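Local structure of monomethylamine methyltransferase MtmB1 (Methanosarcina barkeri, 1NTH) at residues G372-R384 with A419-V431. The protein catalyses transfer of the methyl group of monomethylamine to the corrinoid cofactor of its partner protein MtmC in methanogenesis from methylamine. Numbering follows the deposited sequence. Where two conformers were deposited one is given.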
loop_
_atom_site.group_PDB
_atom_site.type_symbol
_atom_site.label_atom_id
_atom_site.label_comp_id
_atom_site.label_asym_id
_atom_site.label_seq_id
_atom_site.Cartn_x
_atom_site.Cartn_y
_atom_site.Cartn_z
ATOM N N GLY A 372 -3.394 -34.365 -18.523
ATOM C CA GLY A 372 -3.248 -33.731 -17.224
ATOM C C GLY A 372 -3.315 -34.620 -15.997
ATOM O O GLY A 372 -3.582 -34.134 -14.899
ATOM N N VAL A 373 -3.056 -35.914 -16.163
ATOM C CA VAL A 373 -3.115 -36.834 -15.034
ATOM C C VAL A 373 -1.793 -37.522 -14.716
ATOM O O VAL A 373 -1.734 -38.369 -13.824
ATOM C CB VAL A 373 -4.180 -37.925 -15.267
ATOM C CG1 VAL A 373 -5.545 -37.280 -15.451
ATOM C CG2 VAL A 373 -3.810 -38.763 -16.482
ATOM N N VAL A 374 -0.734 -37.167 -15.437
ATOM C CA VAL A 374 0.565 -37.781 -15.192
ATOM C C VAL A 374 1.528 -36.757 -14.606
ATOM O O VAL A 374 1.806 -35.722 -15.214
ATOM C CB VAL A 374 1.165 -38.365 -16.489
ATOM C CG1 VAL A 374 2.468 -39.088 -16.176
ATOM C CG2 VAL A 374 0.166 -39.319 -17.138
ATOM N N THR A 375 2.037 -37.063 -13.419
ATOM C CA THR A 375 2.952 -36.174 -12.717
ATOM C C THR A 375 4.126 -35.678 -13.556
ATOM O O THR A 375 4.831 -36.458 -14.200
ATOM C CB THR A 375 3.495 -36.852 -11.446
ATOM O OG1 THR A 375 2.394 -37.236 -10.615
ATOM C CG2 THR A 375 4.394 -35.897 -10.670
ATOM N N ASP A 376 4.304 -34.360 -13.538
ATOM C CA ASP A 376 5.379 -33.668 -14.244
ATOM C C ASP A 376 5.375 -33.731 -15.769
ATOM O O ASP A 376 6.354 -33.336 -16.402
ATOM C CB ASP A 376 6.741 -34.136 -13.715
ATOM C CG ASP A 376 6.916 -33.856 -12.231
ATOM O OD1 ASP A 376 6.350 -32.850 -11.747
ATOM O OD2 ASP A 376 7.628 -34.627 -11.549
ATOM N N LYS A 377 4.286 -34.201 -16.371
ATOM C CA LYS A 377 4.244 -34.265 -17.827
ATOM C C LYS A 377 3.578 -33.066 -18.499
ATOM O O LYS A 377 2.585 -33.204 -19.215
ATOM C CB LYS A 377 3.595 -35.572 -18.300
ATOM C CG LYS A 377 4.502 -36.783 -18.085
ATOM C CD LYS A 377 4.129 -37.962 -18.972
ATOM C CE LYS A 377 5.140 -39.090 -18.808
ATOM N NZ LYS A 377 4.864 -40.243 -19.713
ATOM N N THR A 378 4.146 -31.887 -18.254
ATOM C CA THR A 378 3.686 -30.632 -18.842
ATOM C C THR A 378 4.892 -29.699 -18.867
ATOM O O THR A 378 5.617 -29.600 -17.876
ATOM C CB THR A 378 2.578 -29.941 -17.999
ATOM O OG1 THR A 378 3.081 -29.656 -16.687
ATOM C CG2 THR A 378 1.346 -30.824 -17.888
ATOM N N THR A 379 5.125 -29.031 -19.993
ATOM C CA THR A 379 6.246 -28.095 -20.081
ATOM C C THR A 379 5.871 -26.875 -20.914
ATOM O O THR A 379 4.911 -26.903 -21.685
ATOM C CB THR A 379 7.498 -28.726 -20.730
ATOM O OG1 THR A 379 7.377 -28.663 -22.155
ATOM C CG2 THR A 379 7.667 -30.176 -20.293
ATOM N N GLY A 380 6.652 -25.810 -20.759
ATOM C CA GLY A 380 6.401 -24.582 -21.491
ATOM C C GLY A 380 6.447 -24.711 -23.002
ATOM O O GLY A 380 5.896 -23.872 -23.707
ATOM N N MET A 381 7.103 -25.750 -23.512
ATOM C CA MET A 381 7.183 -25.942 -24.960
ATOM C C MET A 381 5.803 -26.098 -25.591
ATOM O O MET A 381 5.566 -25.608 -26.692
ATOM C CB MET A 381 8.039 -27.166 -25.300
ATOM C CG MET A 381 9.538 -26.935 -25.181
ATOM S SD MET A 381 10.185 -25.770 -26.412
ATOM C CE MET A 381 10.613 -26.896 -27.756
ATOM N N GLU A 382 4.894 -26.780 -24.902
ATOM C CA GLU A 382 3.551 -26.962 -25.440
ATOM C C GLU A 382 2.816 -25.622 -25.505
ATOM O O GLU A 382 2.050 -25.370 -26.438
ATOM C CB GLU A 382 2.759 -27.965 -24.593
ATOM C CG GLU A 382 3.374 -29.365 -24.563
ATOM C CD GLU A 382 4.109 -29.656 -23.266
ATOM O OE1 GLU A 382 3.443 -29.720 -22.209
ATOM O OE2 GLU A 382 5.349 -29.816 -23.301
ATOM N N ALA A 383 3.052 -24.767 -24.516
ATOM C CA ALA A 383 2.422 -23.451 -24.489
ATOM C C ALA A 383 3.013 -22.569 -25.585
ATOM O O ALA A 383 2.326 -21.713 -26.144
ATOM C CB ALA A 383 2.623 -22.797 -23.120
ATOM N N ARG A 384 4.293 -22.767 -25.889
ATOM C CA ARG A 384 4.927 -21.984 -26.940
ATOM C C ARG A 384 4.240 -22.286 -28.273
ATOM O O ARG A 384 3.947 -21.380 -29.050
ATOM C CB ARG A 384 6.420 -22.319 -27.053
ATOM C CG ARG A 384 7.129 -21.517 -28.138
ATOM C CD ARG A 384 8.483 -22.109 -28.498
ATOM N NE ARG A 384 9.431 -22.067 -27.390
ATOM C CZ ARG A 384 10.686 -22.498 -27.469
ATOM N NH1 ARG A 384 11.141 -23.003 -28.610
ATOM N NH2 ARG A 384 11.486 -22.424 -26.415
ATOM N N ALA A 419 -1.835 -43.071 -28.417
ATOM C CA ALA A 419 -1.157 -41.796 -28.220
ATOM C C ALA A 419 0.109 -42.011 -27.394
ATOM O O ALA A 419 0.070 -42.652 -26.346
ATOM C CB ALA A 419 -2.084 -40.814 -27.511
ATOM N N PRO A 420 1.249 -41.477 -27.860
ATOM C CA PRO A 420 2.525 -41.623 -27.147
ATOM C C PRO A 420 2.502 -40.976 -25.761
ATOM O O PRO A 420 2.046 -39.844 -25.603
ATOM C CB PRO A 420 3.525 -40.964 -28.094
ATOM C CG PRO A 420 2.702 -39.927 -28.788
ATOM C CD PRO A 420 1.420 -40.665 -29.077
ATOM N N ALA A 421 3.004 -41.708 -24.770
ATOM C CA ALA A 421 3.035 -41.248 -23.382
ATOM C C ALA A 421 3.863 -39.988 -23.171
ATOM O O ALA A 421 3.591 -39.203 -22.263
ATOM C CB ALA A 421 3.556 -42.364 -22.480
ATOM N N GLY A 422 4.883 -39.800 -23.997
ATOM C CA GLY A 422 5.713 -38.617 -23.863
ATOM C C GLY A 422 6.659 -38.678 -22.682
ATOM O O GLY A 422 6.823 -39.723 -22.050
ATOM N N LYS A 423 7.270 -37.539 -22.369
ATOM C CA LYS A 423 8.229 -37.462 -21.278
ATOM C C LYS A 423 7.872 -36.441 -20.213
ATOM O O LYS A 423 7.047 -35.555 -20.433
ATOM C CB LYS A 423 9.612 -37.129 -21.842
ATOM C CG LYS A 423 10.141 -38.162 -22.823
ATOM C CD LYS A 423 11.546 -37.822 -23.276
ATOM C CE LYS A 423 12.116 -38.917 -24.167
ATOM N NZ LYS A 423 13.531 -38.639 -24.533
ATOM N N THR A 424 8.502 -36.578 -19.051
ATOM C CA THR A 424 8.281 -35.648 -17.953
ATOM C C THR A 424 9.181 -34.446 -18.190
ATOM O O THR A 424 10.079 -34.483 -19.033
ATOM C CB THR A 424 8.671 -36.256 -16.593
ATOM O OG1 THR A 424 10.058 -36.613 -16.611
ATOM C CG2 THR A 424 7.827 -37.484 -16.287
ATOM N N PHE A 425 8.930 -33.382 -17.437
ATOM C CA PHE A 425 9.714 -32.159 -17.523
ATOM C C PHE A 425 11.198 -32.479 -17.339
ATOM O O PHE A 425 12.051 -31.984 -18.079
ATOM C CB PHE A 425 9.248 -31.192 -16.426
ATOM C CG PHE A 425 10.121 -29.976 -16.262
ATOM C CD1 PHE A 425 10.130 -28.971 -17.221
ATOM C CD2 PHE A 425 10.917 -29.828 -15.128
ATOM C CE1 PHE A 425 10.918 -27.828 -17.050
ATOM C CE2 PHE A 425 11.707 -28.693 -14.948
ATOM C CZ PHE A 425 11.706 -27.691 -15.914
ATOM N N GLN A 426 11.495 -33.317 -16.352
ATOM C CA GLN A 426 12.870 -33.688 -16.043
ATOM C C GLN A 426 13.570 -34.423 -17.183
ATOM O O GLN A 426 14.795 -34.388 -17.287
ATOM C CB GLN A 426 12.920 -34.565 -14.786
ATOM C CG GLN A 426 12.479 -33.892 -13.486
ATOM C CD GLN A 426 10.991 -34.044 -13.192
ATOM O OE1 GLN A 426 10.578 -34.043 -12.030
ATOM N NE2 GLN A 426 10.184 -34.162 -14.237
ATOM N N GLU A 427 12.791 -35.080 -18.037
ATOM C CA GLU A 427 13.351 -35.839 -19.149
ATOM C C GLU A 427 13.560 -35.053 -20.440
ATOM O O GLU A 427 14.489 -35.344 -21.192
ATOM C CB GLU A 427 12.471 -37.061 -19.441
ATOM C CG GLU A 427 12.298 -38.000 -18.257
ATOM C CD GLU A 427 11.398 -39.186 -18.568
ATOM O OE1 GLU A 427 10.231 -38.976 -18.963
ATOM O OE2 GLU A 427 11.862 -40.336 -18.411
ATOM N N CYS A 428 12.712 -34.063 -20.710
ATOM C CA CYS A 428 12.863 -33.297 -21.946
ATOM C C CYS A 428 13.352 -31.865 -21.753
ATOM O O CYS A 428 13.364 -31.071 -22.695
ATOM C CB CYS A 428 11.558 -33.312 -22.745
ATOM S SG CYS A 428 10.124 -32.643 -21.892
ATOM N N TYR A 429 13.754 -31.544 -20.528
ATOM C CA TYR A 429 14.293 -30.227 -20.199
ATOM C C TYR A 429 15.534 -30.409 -19.342
ATOM O O TYR A 429 15.684 -31.421 -18.654
ATOM C CB TYR A 429 13.303 -29.395 -19.370
ATOM C CG TYR A 429 12.446 -28.419 -20.141
ATOM C CD1 TYR A 429 11.448 -28.869 -21.001
ATOM C CD2 TYR A 429 12.614 -27.040 -19.984
ATOM C CE1 TYR A 429 10.630 -27.976 -21.684
ATOM C CE2 TYR A 429 11.800 -26.135 -20.666
ATOM C CZ TYR A 429 10.810 -26.612 -21.512
ATOM O OH TYR A 429 9.985 -25.736 -22.177
ATOM N N ASP A 430 16.428 -29.431 -19.399
ATOM C CA ASP A 430 17.609 -29.425 -18.549
ATOM C C ASP A 430 17.068 -28.630 -17.365
ATOM O O ASP A 430 16.973 -27.405 -17.422
ATOM C CB ASP A 430 18.776 -28.723 -19.242
ATOM C CG ASP A 430 19.303 -29.515 -20.428
ATOM O OD1 ASP A 430 19.555 -30.731 -20.270
ATOM O OD2 ASP A 430 19.470 -28.932 -21.519
ATOM N N VAL A 431 16.681 -29.338 -16.308
ATOM C CA VAL A 431 16.093 -28.716 -15.123
ATOM C C VAL A 431 16.874 -27.563 -14.498
ATOM O O VAL A 431 16.281 -26.573 -14.071
ATOM C CB VAL A 431 15.825 -29.771 -14.025
ATOM C CG1 VAL A 431 15.212 -29.110 -12.799
ATOM C CG2 VAL A 431 14.898 -30.850 -14.562
#
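K377 and T424 bring the two loops closest, their CA atoms 4.3 Å apart, T424 being the N-cap of helix 425-428 and K377 closing a turn three residues ahead of the helix that begins at G380. The one backbone hydrogen bond across the contact runs from F425 N to D376 O at 2.8 Å; a type II turn from V374 to K377 presents that carbonyl. K377 suits its place by length: extended beyond CG, it lies alongside the 421-424 backbone, its CG 3.8 Å from T424 CG2, and its ammonium donates to A421 O (3.0 Å) and G422 O (3.1 Å) from above the carbonyl planes. Beyond D376, whose OD2 is hydrogen-bonded to S136 OG, T379 faces Y429. Threonine suits this N-cap: with chi1 at 83° its OG1 accepts from M381 N, while T379 N donates to E382 OE1, completing a capping box; CG2 reaches the edge of the F425 ring and C428 SG. The tyrosine ring slants past, Y429 CE1 lying 3.4 Å from T379 CB. Y429 OH comes 3.3 Å from M381 CG. T424 and E427 form a second capping box, held mainly by T424 N donating to E427 OE1. The turn ahead of one capped helix is thus tied by hydrogen bonds to the loop and first turn of the other, with mostly van der Waals contact of T379 and M381 with Y429; the lysine's charge probably strengthens its grip on the two carbonyls.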